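Local coordinates for protein transcriptional regulator, MerR-family (Cupriavidus metallidurans CH34, PDB 5GPE) that probably acts as a lead(II)-responsive MerR-family transcription regulator, a dimer that binds DNA and is captured here with lead(II) bound, at residues M2-L7 against C13-V18; L61-Q66 against N82-A87; R19-E24 against R53-D58. All blocks are in the same frame, centred on the assembly; numbering follows the deposited sequence.

Contact 1. Residues M2-L7 against C13-V18; sequences MRIGEL and CLVQTV
Ile4 lays its long branch along Val18 and turns both branches to Val15. The long branch and Val18 slide past each other in opposite directions, so that Ile4 CD1 comes to 3.7 Å from Val18 CG1. CG1 of Ile4 leaves CB anti to the backbone N (chi1 -168°), and the chain carries on extended to CD1, which brings the methyl across to the second helix. Val15 lies across Ile4 at roughly a right angle. Here the short branch is used as well: Ile4 CG2 is 4.0 Å from Val15 CG1, and Val15 CG1 also approaches the end of the long branch.

The other methyl of Val15 turns to the backbone, with Val15 CG2 3.8 Å from Gly5 CA. Gly5 and Val15 are also where the two backbones run nearest, with their CA atoms 6.0 Å apart. On the inner side, the CB of Leu7 does not point at the other helix, yet CD2 comes nearer and ends 4.1 Å from Val18 CG1. That one valine methyl therefore touches both Ile4 and Leu7. The contact across the two segments is wholly apolar. Leu7 and Val18 continue it into the core, where both pack on Leu48 of helix 42-56, while Tyr40 touches Ile4 and Leu7.

Arg3 and Leu14 stand at the N-cap positions of the two helices, so it is their first turns that meet. Short helices 4-11 and 15-23, joined by a tight turn and packed through such branched side chains, form the helix-turn-helix of the MerR-type DNA-binding domain.

Contact 2. Residues L61-Q66 against N82-A87; sequences LDEIRQ and NALVDA
Leu84 reaches from helix 79-111 toward helix 61-71 and parts its two methyls between Glu63 and Gln66. Its CG lies anti to the backbone N (chi1 -178°), which sends the isobutyl group outward across the gap between the helices. CD1 takes the Gln66 side, 3.6 Å from Gln66 OE1, and also rests 3.8 Å from the backbone carbonyl Glu63 O. CD2 turns to the carboxylate, 3.8 Å from Glu63 OE2.

Glu63 and Gln66 share a shape: in each, CG stands anti to the carbonyl carbon, and the chain runs on extended from there. Three residues apart on one helix, they offer their CB atoms and polar ends to the same leucine, which crosses both at a slant. This is a surface contact between the short helix 61-71, which follows the helix-turn-helix part of the MerR-type domain, and the start of the long helix 79-111. That long helix runs into the predicted coiled coil, and at Asp86 and Asn82 it binds Arg110 and the Asp114 backbone of the second subunit.

The carboxylate of Glu63 is held from several directions. OE1 accepts from Thr60 N, just ahead of its own helix, and OE2 is bonded to His88 ND1, one turn beyond Leu84. A water also donates to Glu63 OE2 at 2.6 Å and to Leu84 O at 2.7 Å, bridging side chain to backbone beside the leucine. On the far flank of helix 61-71, Arg65 NH2 forms a salt bridge with Asp62 OD1 at 3.1 Å, meeting the oxygen from well above the carboxylate plane, and Arg65 NH1 pairs with Glu24.

Contact 3. Residues R19-E24 against R53-D58; sequences RFYESE and RCRAKD
Tyr21 and Arg55 make this contact by themselves, spanning two segments whose nearest CA atoms, those of the same two residues, are 11.9 Å apart. The bridge is one hydrogen bond: Arg55 NH1 donates to Tyr21 OH at 2.8 Å, with an N-H...O angle of 158°. Tyr21 OH sits at the edge of the guanidinium, close to its plane, and NH1 in turn lies at the edge of the phenol ring. The two flat groups are steeply turned against each other, their planes 80° apart, so edge meets edge without stacking. The arginine folds to get there. A bend at chi3 (82°) turns the guanidinium toward the tyrosine. NH1 is the nitrogen on the CD side of the group, and Arg55 CD also comes to 3.2 Å from Tyr21 OH.

The tyrosine side is the tight one. Its ring is buried, packed on Leu48 and Ile51 of helix 42-56 and on Leu26, which limits where the ring, and so the hydroxyl, can lie. Arg55 belongs to the looser side: the residue is exposed, although its aliphatic part touches Ile64 of helix 61-71. Just beyond Arg55, helix 42-56 ends in a Schellman motif with Asp58, at positive phi, as its C-prime residue; Asp58 OD2 bonds His88, while Lys57 NZ makes a salt bridge to Glu105 of the second subunit.

With the guanidinium as donor, Tyr21 OH serves here as an acceptor, using its oxygen to hold a positive charge where the buried ring gives way to the exposed arginine. Such a neighbour would be expected to polarise the phenol and, if anything, make its proton somewhat easier to lose.

Overall arrangement
From the N terminus, contact 1 comes first and closes the short turn between helices 4-11 and 15-23. Helix 15-23 then continues directly into contact 3, which closes a much longer loop by returning helix 42-56 to it; Ile4 packing on Arg19 joins the two. Contact 2 opens only after contact 3 has closed, and its loop runs between helix 61-71 and the long helix 79-111. The three are in series, neither nested nor crossed. Ile64 on Cys54 and Arg55, together with the Arg65-Glu24 salt bridge, ties contact 2 to contact 3. Both of these reach the second subunit, linking the probable DNA-binding part of one chain to the other subunit, whereas contact 1 lies apart from it.

Contact 1. Residues M2-L7 against C13-V18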
loop_
_atom_site.group_PDB
_atom_site.type_symbol
_atom_site.label_atom_id
_atom_site.label_comp_id
_atom_site.label_asym_id
_atom_site.label_seq_id
_atom_site.Cartn_x
_atom_site.Cartn_y
_atom_site.Cartn_z
ATOM N N MET B 2 -0.382 33.830 11.124
ATOM C CA MET B 2 -1.528 32.933 11.310
ATOM C C MET B 2 -1.267 31.925 12.412
ATOM O O MET B 2 -0.152 31.431 12.554
ATOM C CB MET B 2 -1.750 32.085 10.052
ATOM C CG MET B 2 -2.117 32.827 8.795
ATOM S SD MET B 2 -2.167 31.595 7.482
ATOM C CE MET B 2 -0.469 31.671 6.906
ATOM N N ARG B 3 -2.324 31.560 13.132
ATOM C CA ARG B 3 -2.271 30.370 13.980
ATOM C C ARG B 3 -2.491 29.144 13.105
ATOM O O ARG B 3 -2.960 29.237 11.963
ATOM C CB ARG B 3 -3.301 30.410 15.102
ATOM C CG ARG B 3 -3.019 31.450 16.168
ATOM C CD ARG B 3 -1.847 30.945 17.037
ATOM N NE ARG B 3 -2.305 30.108 18.147
ATOM C CZ ARG B 3 -1.530 29.419 18.987
ATOM N NH1 ARG B 3 -0.208 29.451 18.910
ATOM N NH2 ARG B 3 -2.092 28.698 19.941
ATOM N N ILE B 4 -2.166 27.989 13.669
ATOM C CA ILE B 4 -2.217 26.720 12.941
ATOM C C ILE B 4 -3.601 26.428 12.327
ATOM O O ILE B 4 -3.686 25.924 11.204
ATOM C CB ILE B 4 -1.716 25.545 13.825
ATOM C CG1 ILE B 4 -1.492 24.291 12.973
ATOM C CG2 ILE B 4 -2.677 25.245 14.983
ATOM C CD1 ILE B 4 -0.591 23.270 13.629
ATOM N N GLY B 5 -4.671 26.745 13.060
ATOM C CA GLY B 5 -6.051 26.585 12.566
ATOM C C GLY B 5 -6.319 27.342 11.265
ATOM O O GLY B 5 -6.925 26.810 10.333
ATOM N N GLU B 6 -5.831 28.570 11.197
ATOM C CA GLU B 6 -6.006 29.395 10.004
ATOM C C GLU B 6 -5.130 28.882 8.862
ATOM O O GLU B 6 -5.551 28.902 7.707
ATOM C CB GLU B 6 -5.684 30.865 10.292
ATOM C CG GLU B 6 -6.045 31.787 9.132
ATOM C CD GLU B 6 -5.633 33.245 9.316
ATOM O OE1 GLU B 6 -5.342 33.657 10.450
ATOM O OE2 GLU B 6 -5.619 33.996 8.312
ATOM N N LEU B 7 -3.908 28.470 9.190
ATOM C CA LEU B 7 -3.006 27.855 8.214
ATOM C C LEU B 7 -3.654 26.623 7.576
ATOM O O LEU B 7 -3.661 26.488 6.361
ATOM C CB LEU B 7 -1.676 27.465 8.874
ATOM C CG LEU B 7 -0.653 26.742 7.991
ATOM C CD1 LEU B 7 -0.178 27.640 6.859
ATOM C CD2 LEU B 7 0.525 26.280 8.829
ATOM N N CYS B 13 -6.356 21.616 4.729
ATOM C CA CYS B 13 -5.985 20.406 5.444
ATOM C C CYS B 13 -6.206 20.554 6.944
ATOM O O CYS B 13 -6.341 21.667 7.465
ATOM C CB CYS B 13 -4.536 20.019 5.137
ATOM S SG CYS B 13 -3.274 20.998 5.967
ATOM N N LEU B 14 -6.259 19.419 7.628
ATOM C CA LEU B 14 -6.501 19.392 9.061
ATOM C C LEU B 14 -5.302 19.904 9.843
ATOM O O LEU B 14 -4.152 19.765 9.413
ATOM C CB LEU B 14 -6.840 17.973 9.538
ATOM C CG LEU B 14 -8.161 17.367 9.067
ATOM C CD1 LEU B 14 -8.251 15.929 9.529
ATOM C CD2 LEU B 14 -9.362 18.144 9.587
ATOM N N VAL B 15 -5.581 20.478 11.010
ATOM C CA VAL B 15 -4.541 20.843 11.980
ATOM C C VAL B 15 -3.651 19.633 12.292
ATOM O O VAL B 15 -2.425 19.739 12.309
ATOM C CB VAL B 15 -5.162 21.426 13.287
ATOM C CG1 VAL B 15 -4.131 21.550 14.414
ATOM C CG2 VAL B 15 -5.795 22.788 13.014
ATOM N N GLN B 16 -4.272 18.490 12.559
ATOM C CA GLN B 16 -3.505 17.264 12.861
ATOM C C GLN B 16 -2.560 16.850 11.707
ATOM O O GLN B 16 -1.495 16.287 11.943
ATOM C CB GLN B 16 -4.443 16.114 13.243
ATOM C CG GLN B 16 -5.363 15.633 12.129
ATOM C CD GLN B 16 -6.247 14.484 12.568
ATOM O OE1 GLN B 16 -6.002 13.326 12.215
ATOM N NE2 GLN B 16 -7.259 14.783 13.355
ATOM N N THR B 17 -2.962 17.140 10.470
ATOM C CA THR B 17 -2.119 16.890 9.308
ATOM C C THR B 17 -0.904 17.827 9.281
ATOM O O THR B 17 0.206 17.388 9.024
ATOM C CB THR B 17 -2.911 16.983 7.997
ATOM O OG1 THR B 17 -3.996 16.055 8.042
ATOM C CG2 THR B 17 -2.031 16.650 6.788
ATOM N N VAL B 18 -1.118 19.110 9.572
ATOM C CA VAL B 18 -0.018 20.051 9.714
ATOM C C VAL B 18 0.963 19.568 10.794
ATOM O O VAL B 18 2.177 19.580 10.584
ATOM C CB VAL B 18 -0.504 21.481 10.070
ATOM C CG1 VAL B 18 0.673 22.426 10.252
ATOM C CG2 VAL B 18 -1.421 22.029 8.982
#

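Contact 2. Residues L61-Q66 against N82-A87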
loop_
_atom_site.group_PDB
_atom_site.type_symbol
_atom_site.label_atom_id
_atom_site.label_comp_id
_atom_site.label_asym_id
_atom_site.label_seq_id
_atom_site.Cartn_x
_atom_site.Cartn_y
_atom_site.Cartn_z
ATOM N N LEU B 61 6.760 10.234 2.039
ATOM C CA LEU B 61 7.389 11.251 2.895
ATOM C C LEU B 61 8.909 11.354 2.701
ATOM O O LEU B 61 9.469 12.437 2.788
ATOM C CB LEU B 61 7.086 10.984 4.368
ATOM C CG LEU B 61 5.869 11.685 5.017
ATOM C CD1 LEU B 61 4.686 11.892 4.092
ATOM C CD2 LEU B 61 5.444 10.897 6.244
ATOM N N ASP B 62 9.568 10.223 2.432
ATOM C CA ASP B 62 11.026 10.202 2.157
ATOM C C ASP B 62 11.395 10.919 0.852
ATOM O O ASP B 62 12.357 11.690 0.806
ATOM C CB ASP B 62 11.557 8.760 2.113
ATOM C CG ASP B 62 11.463 8.067 3.462
ATOM O OD1 ASP B 62 11.884 8.672 4.470
ATOM O OD2 ASP B 62 10.961 6.928 3.515
ATOM N N GLU B 63 10.620 10.675 -0.201
ATOM C CA GLU B 63 10.800 11.396 -1.478
ATOM C C GLU B 63 10.548 12.892 -1.327
ATOM O O GLU B 63 11.256 13.719 -1.895
ATOM C CB GLU B 63 9.878 10.828 -2.556
ATOM C CG GLU B 63 10.234 9.414 -3.009
ATOM C CD GLU B 63 9.166 8.814 -3.912
ATOM O OE1 GLU B 63 8.044 8.529 -3.430
ATOM O OE2 GLU B 63 9.432 8.664 -5.131
ATOM N N ILE B 64 9.534 13.239 -0.552
ATOM C CA ILE B 64 9.170 14.644 -0.351
ATOM C C ILE B 64 10.255 15.387 0.425
ATOM O O ILE B 64 10.556 16.533 0.135
ATOM C CB ILE B 64 7.782 14.773 0.317
ATOM C CG1 ILE B 64 6.713 14.303 -0.664
ATOM C CG2 ILE B 64 7.490 16.217 0.740
ATOM C CD1 ILE B 64 5.348 14.052 -0.049
ATOM N N ARG B 65 10.820 14.703 1.404
ATOM C CA ARG B 65 11.903 15.190 2.228
ATOM C C ARG B 65 13.087 15.520 1.270
ATOM O O ARG B 65 13.661 16.546 1.337
ATOM C CB ARG B 65 12.289 14.177 3.323
ATOM C CG ARG B 65 12.620 14.792 4.671
ATOM C CD ARG B 65 12.480 13.931 5.968
ATOM N NE ARG B 65 11.921 12.621 5.751
ATOM C CZ ARG B 65 10.934 12.072 6.431
ATOM N NH1 ARG B 65 10.402 12.674 7.433
ATOM N NH2 ARG B 65 10.480 10.909 6.092
ATOM N N GLN B 66 13.390 14.602 0.382
ATOM C CA GLN B 66 14.457 14.769 -0.633
ATOM C C GLN B 66 14.189 15.963 -1.548
ATOM O O GLN B 66 15.069 16.802 -1.738
ATOM C CB GLN B 66 14.701 13.488 -1.513
ATOM C CG GLN B 66 15.481 12.432 -0.747
ATOM C CD GLN B 66 15.868 11.214 -1.586
ATOM O OE1 GLN B 66 15.592 11.137 -2.787
ATOM N NE2 GLN B 66 16.551 10.274 -0.953
ATOM N N ASN B 82 15.103 14.752 -11.356
ATOM C CA ASN B 82 14.777 13.911 -12.531
ATOM C C ASN B 82 14.911 12.414 -12.210
ATOM O O ASN B 82 14.042 11.609 -12.575
ATOM C CB ASN B 82 15.673 14.239 -13.748
ATOM C CG ASN B 82 15.425 15.638 -14.307
ATOM O OD1 ASN B 82 14.297 16.113 -14.331
ATOM N ND2 ASN B 82 16.479 16.278 -14.806
ATOM N N ALA B 83 16.005 12.055 -11.543
ATOM C CA ALA B 83 16.269 10.646 -11.160
ATOM C C ALA B 83 15.216 10.090 -10.192
ATOM O O ALA B 83 14.838 8.923 -10.272
ATOM C CB ALA B 83 17.662 10.514 -10.548
ATOM N N LEU B 84 14.762 10.928 -9.275
ATOM C CA LEU B 84 13.713 10.549 -8.315
ATOM C C LEU B 84 12.386 10.244 -9.018
ATOM O O LEU B 84 11.752 9.215 -8.769
ATOM C CB LEU B 84 13.537 11.654 -7.287
ATOM C CG LEU B 84 12.533 11.446 -6.155
ATOM C CD1 LEU B 84 12.928 12.313 -4.970
ATOM C CD2 LEU B 84 11.101 11.771 -6.582
ATOM N N VAL B 85 11.992 11.120 -9.940
ATOM C CA VAL B 85 10.784 10.896 -10.721
ATOM C C VAL B 85 10.928 9.679 -11.654
ATOM O O VAL B 85 9.989 8.897 -11.797
ATOM C CB VAL B 85 10.377 12.150 -11.517
ATOM C CG1 VAL B 85 9.191 11.866 -12.431
ATOM C CG2 VAL B 85 10.042 13.273 -10.553
ATOM N N ASP B 86 12.078 9.536 -12.307
ATOM C CA ASP B 86 12.328 8.360 -13.163
ATOM C C ASP B 86 12.229 7.050 -12.381
ATOM O O ASP B 86 11.654 6.074 -12.880
ATOM C CB ASP B 86 13.701 8.442 -13.835
ATOM C CG ASP B 86 13.756 9.476 -14.943
ATOM O OD1 ASP B 86 12.697 9.815 -15.518
ATOM O OD2 ASP B 86 14.871 9.932 -15.273
ATOM N N ALA B 87 12.793 7.027 -11.174
ATOM C CA ALA B 87 12.742 5.810 -10.319
ATOM C C ALA B 87 11.301 5.508 -9.876
ATOM O O ALA B 87 10.897 4.348 -9.824
ATOM C CB ALA B 87 13.652 5.936 -9.116
HETATM O O HOH W 1 11.695 8.024 -6.325
#

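Contact 3. Residues R19-E24 against R53-D58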
loop_
_atom_site.group_PDB
_atom_site.type_symbol
_atom_site.label_atom_id
_atom_site.label_comp_id
_atom_site.label_asym_id
_atom_site.label_seq_id
_atom_site.Cartn_x
_atom_site.Cartn_y
_atom_site.Cartn_z
ATOM N N ARG B 19 0.436 19.167 11.955
ATOM C CA ARG B 19 1.280 18.686 13.061
ATOM C C ARG B 19 2.025 17.399 12.711
ATOM O O ARG B 19 3.153 17.189 13.143
ATOM C CB ARG B 19 0.455 18.470 14.338
ATOM C CG ARG B 19 -0.038 19.756 14.955
ATOM C CD ARG B 19 -0.216 19.667 16.454
ATOM N NE ARG B 19 -0.572 20.990 16.958
ATOM C CZ ARG B 19 -1.755 21.386 17.414
ATOM N NH1 ARG B 19 -2.792 20.558 17.491
ATOM N NH2 ARG B 19 -1.879 22.657 17.807
ATOM N N PHE B 20 1.392 16.541 11.931
ATOM C CA PHE B 20 2.073 15.331 11.409
ATOM C C PHE B 20 3.297 15.707 10.550
ATOM O O PHE B 20 4.393 15.189 10.749
ATOM C CB PHE B 20 1.086 14.486 10.602
ATOM C CG PHE B 20 1.702 13.304 9.925
ATOM C CD1 PHE B 20 2.372 12.335 10.660
ATOM C CD2 PHE B 20 1.572 13.133 8.554
ATOM C CE1 PHE B 20 2.932 11.227 10.032
ATOM C CE2 PHE B 20 2.120 12.034 7.921
ATOM C CZ PHE B 20 2.803 11.078 8.663
ATOM N N TYR B 21 3.097 16.637 9.613
ATOM C CA TYR B 21 4.189 17.126 8.768
ATOM C C TYR B 21 5.296 17.807 9.575
ATOM O O TYR B 21 6.474 17.633 9.271
ATOM C CB TYR B 21 3.661 18.081 7.700
ATOM C CG TYR B 21 2.722 17.462 6.697
ATOM C CD1 TYR B 21 2.742 16.092 6.411
ATOM C CD2 TYR B 21 1.798 18.243 6.030
ATOM C CE1 TYR B 21 1.871 15.542 5.492
ATOM C CE2 TYR B 21 0.927 17.695 5.096
ATOM C CZ TYR B 21 0.965 16.342 4.843
ATOM O OH TYR B 21 0.125 15.778 3.921
ATOM N N GLU B 22 4.925 18.536 10.621
ATOM C CA GLU B 22 5.906 19.098 11.561
ATOM C C GLU B 22 6.728 18.022 12.251
ATOM O O GLU B 22 7.954 18.102 12.288
ATOM C CB GLU B 22 5.226 19.943 12.638
ATOM C CG GLU B 22 4.725 21.273 12.124
ATOM C CD GLU B 22 4.188 22.178 13.220
ATOM O OE1 GLU B 22 3.453 21.682 14.107
ATOM O OE2 GLU B 22 4.480 23.388 13.164
ATOM N N SER B 23 6.049 17.019 12.803
ATOM C CA SER B 23 6.737 15.905 13.484
ATOM C C SER B 23 7.676 15.135 12.541
ATOM O O SER B 23 8.676 14.588 12.985
ATOM C CB SER B 23 5.737 14.946 14.139
ATOM O OG SER B 23 4.995 14.247 13.152
ATOM N N GLU B 24 7.353 15.127 11.245
ATOM C CA GLU B 24 8.185 14.477 10.216
ATOM C C GLU B 24 9.275 15.376 9.587
ATOM O O GLU B 24 9.977 14.946 8.679
ATOM C CB GLU B 24 7.287 13.892 9.117
ATOM C CG GLU B 24 6.506 12.682 9.574
ATOM C CD GLU B 24 7.404 11.501 9.903
ATOM O OE1 GLU B 24 8.265 11.032 9.094
ATOM O OE2 GLU B 24 7.253 11.069 11.038
ATOM N N ARG B 53 0.711 18.636 -3.350
ATOM C CA ARG B 53 0.867 18.259 -4.771
ATOM C C ARG B 53 1.755 17.020 -4.937
ATOM O O ARG B 53 1.484 16.167 -5.787
ATOM C CB ARG B 53 1.401 19.419 -5.598
ATOM C CG ARG B 53 0.433 20.603 -5.684
ATOM C CD ARG B 53 1.057 21.778 -6.406
ATOM N NE ARG B 53 0.277 22.993 -6.182
ATOM C CZ ARG B 53 0.678 24.081 -5.520
ATOM N NH1 ARG B 53 1.897 24.183 -4.985
ATOM N NH2 ARG B 53 -0.169 25.095 -5.394
ATOM N N CYS B 54 2.809 16.930 -4.126
ATOM C CA CYS B 54 3.677 15.762 -4.136
ATOM C C CYS B 54 2.933 14.497 -3.724
ATOM O O CYS B 54 3.081 13.443 -4.360
ATOM C CB CYS B 54 4.869 15.955 -3.214
ATOM S SG CYS B 54 6.069 17.163 -3.778
ATOM N N ARG B 55 2.145 14.585 -2.657
ATOM C CA ARG B 55 1.433 13.407 -2.158
ATOM C C ARG B 55 0.375 12.936 -3.133
ATOM O O ARG B 55 0.166 11.750 -3.274
ATOM C CB ARG B 55 0.828 13.662 -0.788
ATOM C CG ARG B 55 1.897 13.902 0.262
ATOM C CD ARG B 55 1.324 13.814 1.651
ATOM N NE ARG B 55 1.214 12.428 2.099
ATOM C CZ ARG B 55 0.563 12.046 3.193
ATOM N NH1 ARG B 55 -0.075 12.938 3.951
ATOM N NH2 ARG B 55 0.538 10.758 3.528
ATOM N N ALA B 56 -0.237 13.875 -3.846
ATOM C CA ALA B 56 -1.184 13.549 -4.919
ATOM C C ALA B 56 -0.538 12.885 -6.139
ATOM O O ALA B 56 -1.227 12.284 -6.937
ATOM C CB ALA B 56 -1.928 14.793 -5.361
ATOM N N LYS B 57 0.779 13.024 -6.286
ATOM C CA LYS B 57 1.554 12.276 -7.296
ATOM C C LYS B 57 2.238 11.025 -6.710
ATOM O O LYS B 57 3.247 10.571 -7.231
ATOM C CB LYS B 57 2.550 13.205 -7.997
ATOM C CG LYS B 57 1.831 14.248 -8.857
ATOM C CD LYS B 57 2.749 15.329 -9.356
ATOM C CE LYS B 57 1.977 16.546 -9.866
ATOM N NZ LYS B 57 1.101 16.228 -11.034
ATOM N N ASP B 58 1.673 10.490 -5.627
ATOM C CA ASP B 58 2.067 9.201 -5.035
ATOM C C ASP B 58 3.417 9.251 -4.308
ATOM O O ASP B 58 4.008 8.215 -4.009
ATOM C CB ASP B 58 2.086 8.110 -6.121
ATOM C CG ASP B 58 2.139 6.697 -5.558
ATOM O OD1 ASP B 58 1.297 6.379 -4.700
ATOM O OD2 ASP B 58 3.017 5.900 -5.999
#